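Local coordinates for hypothetical membrane protein (Corynebacterium glutamicum, PDB 6JSB) that binds heme through its HtaA domain and probably passes it along the corynebacterial heme uptake machinery, at residues 23-28 / 53-58; 80-85 / 126-131. One frame throughout, in Å; residues are numbered along the deposited sequence.

Contact 1 of 2, residues 23-28 / 53-58; sequences YLEGPI and SAREFT. With HEM (protoporphyrin IX containing Fe), chain C.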
loop_
_atom_site.group_PDB
_atom_site.type_symbol
_atom_site.label_atom_id
_atom_site.label_comp_id
_atom_site.label_asym_id
_atom_site.label_seq_id
_atom_site.Cartn_x
_atom_site.Cartn_y
_atom_site.Cartn_z
ATOM N N TYR A 23 4.880 -0.581 -14.813
ATOM C CA TYR A 23 6.239 -1.087 -14.987
ATOM C C TYR A 23 6.351 -2.538 -14.516
ATOM O O TYR A 23 6.935 -3.376 -15.216
ATOM C CB TYR A 23 7.175 -0.173 -14.180
ATOM C CG TYR A 23 8.374 -0.871 -13.613
ATOM C CD1 TYR A 23 9.472 -1.178 -14.423
ATOM C CD2 TYR A 23 8.459 -1.138 -12.245
ATOM C CE1 TYR A 23 10.641 -1.825 -13.822
ATOM C CE2 TYR A 23 9.591 -1.741 -11.673
ATOM C CZ TYR A 23 10.644 -2.078 -12.475
ATOM O OH TYR A 23 11.746 -2.686 -11.950
ATOM N N LEU A 24 5.797 -2.843 -13.345
ATOM C CA LEU A 24 6.000 -4.169 -12.749
ATOM C C LEU A 24 5.337 -5.251 -13.597
ATOM O O LEU A 24 5.901 -6.340 -13.780
ATOM C CB LEU A 24 5.487 -4.123 -11.287
ATOM C CG LEU A 24 5.806 -5.365 -10.400
ATOM C CD1 LEU A 24 4.739 -6.502 -10.674
ATOM C CD2 LEU A 24 7.220 -5.931 -10.611
ATOM N N GLU A 25 4.145 -4.992 -14.126
ATOM C CA GLU A 25 3.460 -5.998 -14.943
ATOM C C GLU A 25 3.906 -5.966 -16.391
ATOM O O GLU A 25 3.443 -6.814 -17.184
ATOM C CB GLU A 25 1.954 -5.749 -14.863
ATOM C CG GLU A 25 1.443 -5.927 -13.439
ATOM C CD GLU A 25 -0.122 -5.919 -13.373
ATOM O OE1 GLU A 25 -0.690 -7.019 -13.580
ATOM O OE2 GLU A 25 -0.710 -4.842 -13.095
ATOM N N GLY A 26 4.790 -5.048 -16.759
ATOM C CA GLY A 26 5.237 -4.851 -18.138
ATOM C C GLY A 26 6.509 -5.603 -18.507
ATOM O O GLY A 26 7.052 -6.426 -17.742
ATOM N N PRO A 27 7.026 -5.298 -19.711
ATOM C CA PRO A 27 8.137 -6.081 -20.297
ATOM C C PRO A 27 9.497 -5.804 -19.699
ATOM O O PRO A 27 10.428 -6.603 -19.926
ATOM C CB PRO A 27 8.102 -5.675 -21.802
ATOM C CG PRO A 27 7.523 -4.256 -21.779
ATOM C CD PRO A 27 6.428 -4.360 -20.684
ATOM N N ILE A 28 9.655 -4.739 -18.896
ATOM C CA ILE A 28 10.955 -4.502 -18.292
ATOM C C ILE A 28 11.134 -5.419 -17.092
ATOM O O ILE A 28 12.157 -6.102 -16.964
ATOM C CB ILE A 28 11.102 -3.013 -17.900
ATOM C CG1 ILE A 28 10.975 -2.120 -19.143
ATOM C CG2 ILE A 28 12.431 -2.771 -17.141
ATOM C CD1 ILE A 28 10.792 -0.654 -18.808
ATOM N N SER A 53 -1.358 0.440 -15.802
ATOM C CA SER A 53 -1.759 1.775 -15.317
ATOM C C SER A 53 -3.223 1.820 -14.949
ATOM O O SER A 53 -3.615 2.724 -14.207
ATOM C CB SER A 53 -1.515 2.860 -16.375
ATOM O OG SER A 53 -0.136 2.903 -16.766
ATOM N N ALA A 54 -4.010 0.837 -15.388
ATOM C CA ALA A 54 -5.435 0.843 -15.058
ATOM C C ALA A 54 -5.753 0.106 -13.781
ATOM O O ALA A 54 -6.912 0.081 -13.357
ATOM C CB ALA A 54 -6.222 0.210 -16.214
ATOM N N ARG A 55 -4.764 -0.521 -13.157
ATOM C CA ARG A 55 -5.074 -1.351 -12.009
ATOM C C ARG A 55 -5.481 -0.471 -10.833
ATOM O O ARG A 55 -4.871 0.598 -10.563
ATOM C CB ARG A 55 -3.855 -2.196 -11.604
ATOM C CG ARG A 55 -4.166 -3.126 -10.397
ATOM C CD ARG A 55 -2.966 -4.056 -10.196
ATOM N NE ARG A 55 -2.806 -5.117 -11.236
ATOM C CZ ARG A 55 -3.425 -6.287 -11.176
ATOM N NH1 ARG A 55 -4.361 -6.544 -10.246
ATOM N NH2 ARG A 55 -3.108 -7.233 -12.078
ATOM N N GLU A 56 -6.474 -0.959 -10.112
ATOM C CA GLU A 56 -6.940 -0.287 -8.870
ATOM C C GLU A 56 -6.940 -1.291 -7.735
ATOM O O GLU A 56 -7.095 -2.514 -7.954
ATOM C CB GLU A 56 -8.388 0.234 -9.086
ATOM C CG GLU A 56 -8.419 1.375 -10.118
ATOM C CD GLU A 56 -9.815 1.925 -10.320
ATOM O OE1 GLU A 56 -10.501 1.390 -11.181
ATOM O OE2 GLU A 56 -10.236 2.870 -9.591
ATOM N N PHE A 57 -6.750 -0.796 -6.499
ATOM C CA PHE A 57 -6.902 -1.651 -5.329
ATOM C C PHE A 57 -7.875 -1.017 -4.359
ATOM O O PHE A 57 -7.766 0.197 -4.096
ATOM C CB PHE A 57 -5.548 -1.812 -4.534
ATOM C CG PHE A 57 -4.408 -2.388 -5.309
ATOM C CD1 PHE A 57 -3.295 -1.590 -5.588
ATOM C CD2 PHE A 57 -4.427 -3.725 -5.711
ATOM C CE1 PHE A 57 -2.182 -2.113 -6.294
ATOM C CE2 PHE A 57 -3.345 -4.238 -6.371
ATOM C CZ PHE A 57 -2.233 -3.446 -6.695
ATOM N N THR A 58 -8.776 -1.816 -3.780
ATOM C CA THR A 58 -9.532 -1.311 -2.628
ATOM C C THR A 58 -9.081 -2.106 -1.411
ATOM O O THR A 58 -8.843 -3.316 -1.511
ATOM C CB THR A 58 -11.062 -1.435 -2.765
ATOM O OG1 THR A 58 -11.422 -2.817 -2.669
ATOM C CG2 THR A 58 -11.526 -0.838 -4.077
HETATM C CHA HEM C . 11.909 1.470 -12.719
HETATM C CHB HEM C . 14.970 -1.998 -14.168
HETATM C CHC HEM C . 15.061 -3.699 -9.585
HETATM C CHD HEM C . 11.709 -0.395 -8.227
HETATM C C1A HEM C . 12.793 0.716 -13.465
HETATM C C2A HEM C . 13.189 1.058 -14.819
HETATM C C3A HEM C . 14.038 0.100 -15.261
HETATM C C4A HEM C . 14.191 -0.857 -14.166
HETATM C CMA HEM C . 14.735 0.009 -16.653
HETATM C CAA HEM C . 12.699 2.317 -15.565
HETATM C CBA HEM C . 11.489 1.971 -16.420
HETATM C CGA HEM C . 10.812 3.247 -16.865
HETATM O O1A HEM C . 9.856 3.151 -17.684
HETATM O O2A HEM C . 11.228 4.347 -16.378
HETATM C C1B HEM C . 15.247 -2.753 -13.062
HETATM C C2B HEM C . 16.139 -3.913 -13.039
HETATM C C3B HEM C . 16.176 -4.383 -11.780
HETATM C C4B HEM C . 15.284 -3.563 -10.949
HETATM C CMB HEM C . 16.904 -4.395 -14.305
HETATM C CAB HEM C . 16.960 -5.595 -11.193
HETATM C CBB HEM C . 17.404 -6.586 -11.972
HETATM C C1C HEM C . 14.155 -2.968 -8.809
HETATM C C2C HEM C . 13.869 -3.196 -7.413
HETATM C C3C HEM C . 12.908 -2.321 -7.030
HETATM C C4C HEM C . 12.609 -1.462 -8.173
HETATM C CMC HEM C . 14.460 -4.340 -6.548
HETATM C CAC HEM C . 12.317 -2.315 -5.631
HETATM C CBC HEM C . 11.052 -1.948 -5.482
HETATM C C1D HEM C . 11.498 0.394 -9.338
HETATM C C2D HEM C . 10.615 1.538 -9.370
HETATM C C3D HEM C . 10.649 2.077 -10.607
HETATM C C4D HEM C . 11.548 1.268 -11.415
HETATM C CMD HEM C . 9.849 2.043 -8.129
HETATM C CAD HEM C . 9.848 3.328 -11.084
HETATM C CBD HEM C . 8.571 2.789 -11.779
HETATM C CGD HEM C . 7.749 4.001 -12.214
HETATM O O1D HEM C . 8.186 4.662 -13.218
HETATM O O2D HEM C . 6.704 4.274 -11.526
HETATM N NA HEM C . 13.441 -0.470 -13.059
HETATM N NB HEM C . 14.727 -2.609 -11.793
HETATM N NC HEM C . 13.381 -1.882 -9.232
HETATM N ND HEM C . 12.015 0.260 -10.597
HETATM FE FE HEM C . 13.205 -1.364 -11.139
#
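Glu25 and Arg55 meet in a two-point salt bridge. Arg55 presents the side of its guanidinium, NE and one NH together. NE donates to Glu25 OE2 at 2.8 Å and NH2 donates to Glu25 OE1 at 2.9 Å. Both acceptors lie near the guanidinium plane, but the carboxylate is turned 45° against it. NH2 reaches OE1 on its syn side, 28° out of the carboxylate plane; NE comes to OE2 from above that plane. The Arg55 chain is extended as far as CD and bends about CG-CD (chi3 -72°), which turns this edge to the acid. The tight part is the buried arginine. Its CG lies over one face of the Phe57 ring, toward the rim, Ile40 packs beside it, and NH1 is hydrogen-bonded to Thr48 OG1. Glu25 is the looser, partly exposed partner, and its OE2 also accepts from the backbone N of Lys52. The bridge links the chain beside helix 18-24 to the residue just before strand 56-65 in the antiparallel sheet of the HtaA domain. Tyr23, two residues before Glu25 and within helix 18-24, is the axial heme ligand, with OH 2.1 Å from the iron. HEM C4D lies 3.5 Å above one face of the Tyr23 ring, toward its rim. Ile28 CD1 touches HEM CBA of a propionate at 3.6 Å.

Contact 2 of 2, residues 80-85 / 126-131; sequences HNHYSG and DTKTVA. With HEM (protoporphyrin IX containing Fe), chain C.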
loop_
_atom_site.group_PDB
_atom_site.type_symbol
_atom_site.label_atom_id
_atom_site.label_comp_id
_atom_site.label_asym_id
_atom_site.label_seq_id
_atom_site.Cartn_x
_atom_site.Cartn_y
_atom_site.Cartn_z
ATOM N N HIS A 80 11.668 -9.274 -12.149
ATOM C CA HIS A 80 13.115 -9.416 -12.322
ATOM C C HIS A 80 13.628 -10.723 -11.708
ATOM O O HIS A 80 14.584 -10.740 -10.951
ATOM C CB HIS A 80 13.898 -8.201 -11.734
ATOM C CG HIS A 80 13.534 -6.897 -12.386
ATOM N ND1 HIS A 80 14.038 -6.512 -13.617
ATOM C CD2 HIS A 80 12.741 -5.875 -11.952
ATOM C CE1 HIS A 80 13.520 -5.321 -13.927
ATOM N NE2 HIS A 80 12.741 -4.919 -12.933
ATOM N N ASN A 81 13.064 -11.832 -12.155
ATOM C CA ASN A 81 13.473 -13.117 -11.610
ATOM C C ASN A 81 14.850 -13.541 -12.112
ATOM O O ASN A 81 15.059 -13.755 -13.306
ATOM C CB ASN A 81 12.471 -14.215 -11.939
ATOM C CG ASN A 81 12.659 -15.396 -11.008
ATOM O OD1 ASN A 81 13.709 -16.060 -11.063
ATOM N ND2 ASN A 81 11.719 -15.623 -10.109
ATOM N N HIS A 82 15.763 -13.754 -11.170
ATOM C CA HIS A 82 17.171 -14.008 -11.464
ATOM C C HIS A 82 17.457 -15.468 -11.791
ATOM O O HIS A 82 18.613 -15.823 -12.126
ATOM C CB HIS A 82 17.950 -13.576 -10.235
ATOM C CG HIS A 82 19.431 -13.604 -10.398
ATOM N ND1 HIS A 82 20.083 -12.861 -11.358
ATOM C CD2 HIS A 82 20.391 -14.252 -9.695
ATOM C CE1 HIS A 82 21.388 -13.068 -11.255
ATOM N NE2 HIS A 82 21.598 -13.909 -10.257
ATOM N N TYR A 83 16.466 -16.347 -11.656
ATOM C CA TYR A 83 16.702 -17.791 -11.787
ATOM C C TYR A 83 16.328 -18.269 -13.184
ATOM O O TYR A 83 15.227 -17.959 -13.661
ATOM C CB TYR A 83 15.870 -18.530 -10.733
ATOM C CG TYR A 83 15.955 -20.025 -10.860
ATOM C CD1 TYR A 83 17.099 -20.714 -10.484
ATOM C CD2 TYR A 83 14.886 -20.726 -11.355
ATOM C CE1 TYR A 83 17.171 -22.130 -10.603
ATOM C CE2 TYR A 83 14.925 -22.107 -11.485
ATOM C CZ TYR A 83 16.061 -22.814 -11.119
ATOM O OH TYR A 83 16.083 -24.186 -11.285
ATOM N N SER A 84 17.216 -19.058 -13.821
ATOM C CA SER A 84 16.913 -19.508 -15.180
ATOM C C SER A 84 17.089 -21.013 -15.332
ATOM O O SER A 84 17.199 -21.514 -16.466
ATOM C CB SER A 84 17.774 -18.770 -16.207
ATOM O OG SER A 84 19.137 -18.884 -15.898
ATOM N N GLY A 85 17.128 -21.746 -14.222
ATOM C CA GLY A 85 17.136 -23.200 -14.246
ATOM C C GLY A 85 15.753 -23.757 -14.576
ATOM O O GLY A 85 14.831 -23.033 -14.953
ATOM N N ASP A 126 21.981 -4.290 -7.002
ATOM C CA ASP A 126 22.319 -4.140 -8.410
ATOM C C ASP A 126 21.455 -5.129 -9.169
ATOM O O ASP A 126 20.634 -5.841 -8.580
ATOM C CB ASP A 126 23.816 -4.345 -8.688
ATOM C CG ASP A 126 24.317 -5.719 -8.285
ATOM O OD1 ASP A 126 23.600 -6.732 -8.438
ATOM O OD2 ASP A 126 25.504 -5.816 -7.877
ATOM N N THR A 127 21.625 -5.163 -10.481
ATOM C CA THR A 127 20.692 -5.920 -11.300
ATOM C C THR A 127 21.001 -7.400 -11.350
ATOM O O THR A 127 20.310 -8.122 -12.094
ATOM C CB THR A 127 20.663 -5.375 -12.719
ATOM O OG1 THR A 127 21.953 -5.581 -13.303
ATOM C CG2 THR A 127 20.316 -3.885 -12.690
ATOM N N LYS A 128 22.021 -7.865 -10.615
ATOM C CA LYS A 128 22.426 -9.264 -10.621
ATOM C C LYS A 128 22.415 -9.869 -9.215
ATOM O O LYS A 128 23.055 -10.911 -8.987
ATOM C CB LYS A 128 23.819 -9.425 -11.255
ATOM C CG LYS A 128 23.877 -8.926 -12.710
ATOM C CD LYS A 128 22.965 -9.787 -13.598
ATOM C CE LYS A 128 22.814 -9.255 -15.024
ATOM N NZ LYS A 128 21.876 -10.114 -15.833
ATOM N N THR A 129 21.721 -9.237 -8.276
ATOM C CA THR A 129 21.719 -9.654 -6.875
ATOM C C THR A 129 20.275 -9.816 -6.410
ATOM O O THR A 129 19.485 -8.879 -6.541
ATOM C CB THR A 129 22.395 -8.598 -5.997
ATOM O OG1 THR A 129 23.759 -8.466 -6.415
ATOM C CG2 THR A 129 22.349 -9.006 -4.523
ATOM N N VAL A 130 19.981 -10.954 -5.775
ATOM C CA VAL A 130 18.691 -11.185 -5.080
ATOM C C VAL A 130 18.925 -10.784 -3.622
ATOM O O VAL A 130 19.360 -11.600 -2.799
ATOM C CB VAL A 130 18.243 -12.645 -5.185
ATOM C CG1 VAL A 130 16.870 -12.824 -4.502
ATOM C CG2 VAL A 130 18.110 -13.050 -6.674
ATOM N N ALA A 131 18.680 -9.521 -3.304
ATOM C CA ALA A 131 19.160 -9.066 -2.000
ATOM C C ALA A 131 18.183 -9.389 -0.837
ATOM O O ALA A 131 17.017 -9.708 -1.009
ATOM C CB ALA A 131 19.417 -7.549 -2.064
HETATM C CHA HEM C . 11.909 1.470 -12.719
HETATM C CHB HEM C . 14.970 -1.998 -14.168
HETATM C CHC HEM C . 15.061 -3.699 -9.585
HETATM C CHD HEM C . 11.709 -0.395 -8.227
HETATM C C1A HEM C . 12.793 0.716 -13.465
HETATM C C2A HEM C . 13.189 1.058 -14.819
HETATM C C3A HEM C . 14.038 0.100 -15.261
HETATM C C4A HEM C . 14.191 -0.857 -14.166
HETATM C CMA HEM C . 14.735 0.009 -16.653
HETATM C CAA HEM C . 12.699 2.317 -15.565
HETATM C CBA HEM C . 11.489 1.971 -16.420
HETATM C CGA HEM C . 10.812 3.247 -16.865
HETATM O O1A HEM C . 9.856 3.151 -17.684
HETATM O O2A HEM C . 11.228 4.347 -16.378
HETATM C C1B HEM C . 15.247 -2.753 -13.062
HETATM C C2B HEM C . 16.139 -3.913 -13.039
HETATM C C3B HEM C . 16.176 -4.383 -11.780
HETATM C C4B HEM C . 15.284 -3.563 -10.949
HETATM C CMB HEM C . 16.904 -4.395 -14.305
HETATM C CAB HEM C . 16.960 -5.595 -11.193
HETATM C CBB HEM C . 17.404 -6.586 -11.972
HETATM C C1C HEM C . 14.155 -2.968 -8.809
HETATM C C2C HEM C . 13.869 -3.196 -7.413
HETATM C C3C HEM C . 12.908 -2.321 -7.030
HETATM C C4C HEM C . 12.609 -1.462 -8.173
HETATM C CMC HEM C . 14.460 -4.340 -6.548
HETATM C CAC HEM C . 12.317 -2.315 -5.631
HETATM C CBC HEM C . 11.052 -1.948 -5.482
HETATM C C1D HEM C . 11.498 0.394 -9.338
HETATM C C2D HEM C . 10.615 1.538 -9.370
HETATM C C3D HEM C . 10.649 2.077 -10.607
HETATM C C4D HEM C . 11.548 1.268 -11.415
HETATM C CMD HEM C . 9.849 2.043 -8.129
HETATM C CAD HEM C . 9.848 3.328 -11.084
HETATM C CBD HEM C . 8.571 2.789 -11.779
HETATM C CGD HEM C . 7.749 4.001 -12.214
HETATM O O1D HEM C . 8.186 4.662 -13.218
HETATM O O2D HEM C . 6.704 4.274 -11.526
HETATM N NA HEM C . 13.441 -0.470 -13.059
HETATM N NB HEM C . 14.727 -2.609 -11.793
HETATM N NC HEM C . 13.381 -1.882 -9.232
HETATM N ND HEM C . 12.015 0.260 -10.597
HETATM FE FE HEM C . 13.205 -1.364 -11.139
#
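The backbones of 80-85 and 126-131 stay apart, nearest at His82 and Lys128, whose CA atoms are 7.1 Å from each other. His82 reaches across between them. Its CG stands anti to the backbone N (chi1 -173°), which carries the imidazole across to the other loop. CB rests on Val130 CG2 at 3.6 Å, and this methyl also reaches the ring atoms CG and CD2. At the far end of the ring, His82 CE1 lies 3.5 Å from Lys128 O. These are packing contacts, and both His82 and Lys128 are exposed. Each segment is shaped by its own Asx turn. Asn81 OD1 accepts from Tyr83 N at 2.8 Å, in the carbonyl plane. Asp126 OD1 takes two bonds from opposite faces of its carboxylate, from Lys128 N and from Thr129 OG1. The pair holds the 126-129 turn to one oxygen. Deeper in, both segments reach the heme. One face of the His80 ring lies over a pyrrole, with HEM C3B 3.4 Å above the ring plane, over its centre. Its ND1 is hydrogen-bonded to Tyr34 OH. Thr127 CB is 3.6 Å from HEM CBB of the neighbouring vinyl group. Through His80 and Thr127 the two segments flank this vinyl, and the His82 packing lies outside it. Segment 80-85 runs off the end of strand 68-81. Segment 126-131 belongs to the loop that links strand 112-122 to strand 133-136. Ile96 of strand 95-109 is touched by both His82 and Val130.

How the contacts relate
Contact 1 is partly buried, and its centre is about 13 Å from the centre of the chain. Contact 2 is a surface contact, with its centre about 24 Å from the same point. The first is ionic, with its charged arginine enclosed by the fold; the second is van der Waals packing of a histidine against a methyl and a backbone carbonyl. Both draw on the same antiparallel sheet, since strands 56-65 and 68-81 follow each other in the chain and are neighbours in it. Their centres are 21 Å apart, yet they meet at the heme. Tyr23 OH of contact 1 lies 2.6 Å from His80 NE2 of contact 2, probably hydrogen-bonded, consistent with a second-shell role for His80 in positioning the iron ligand.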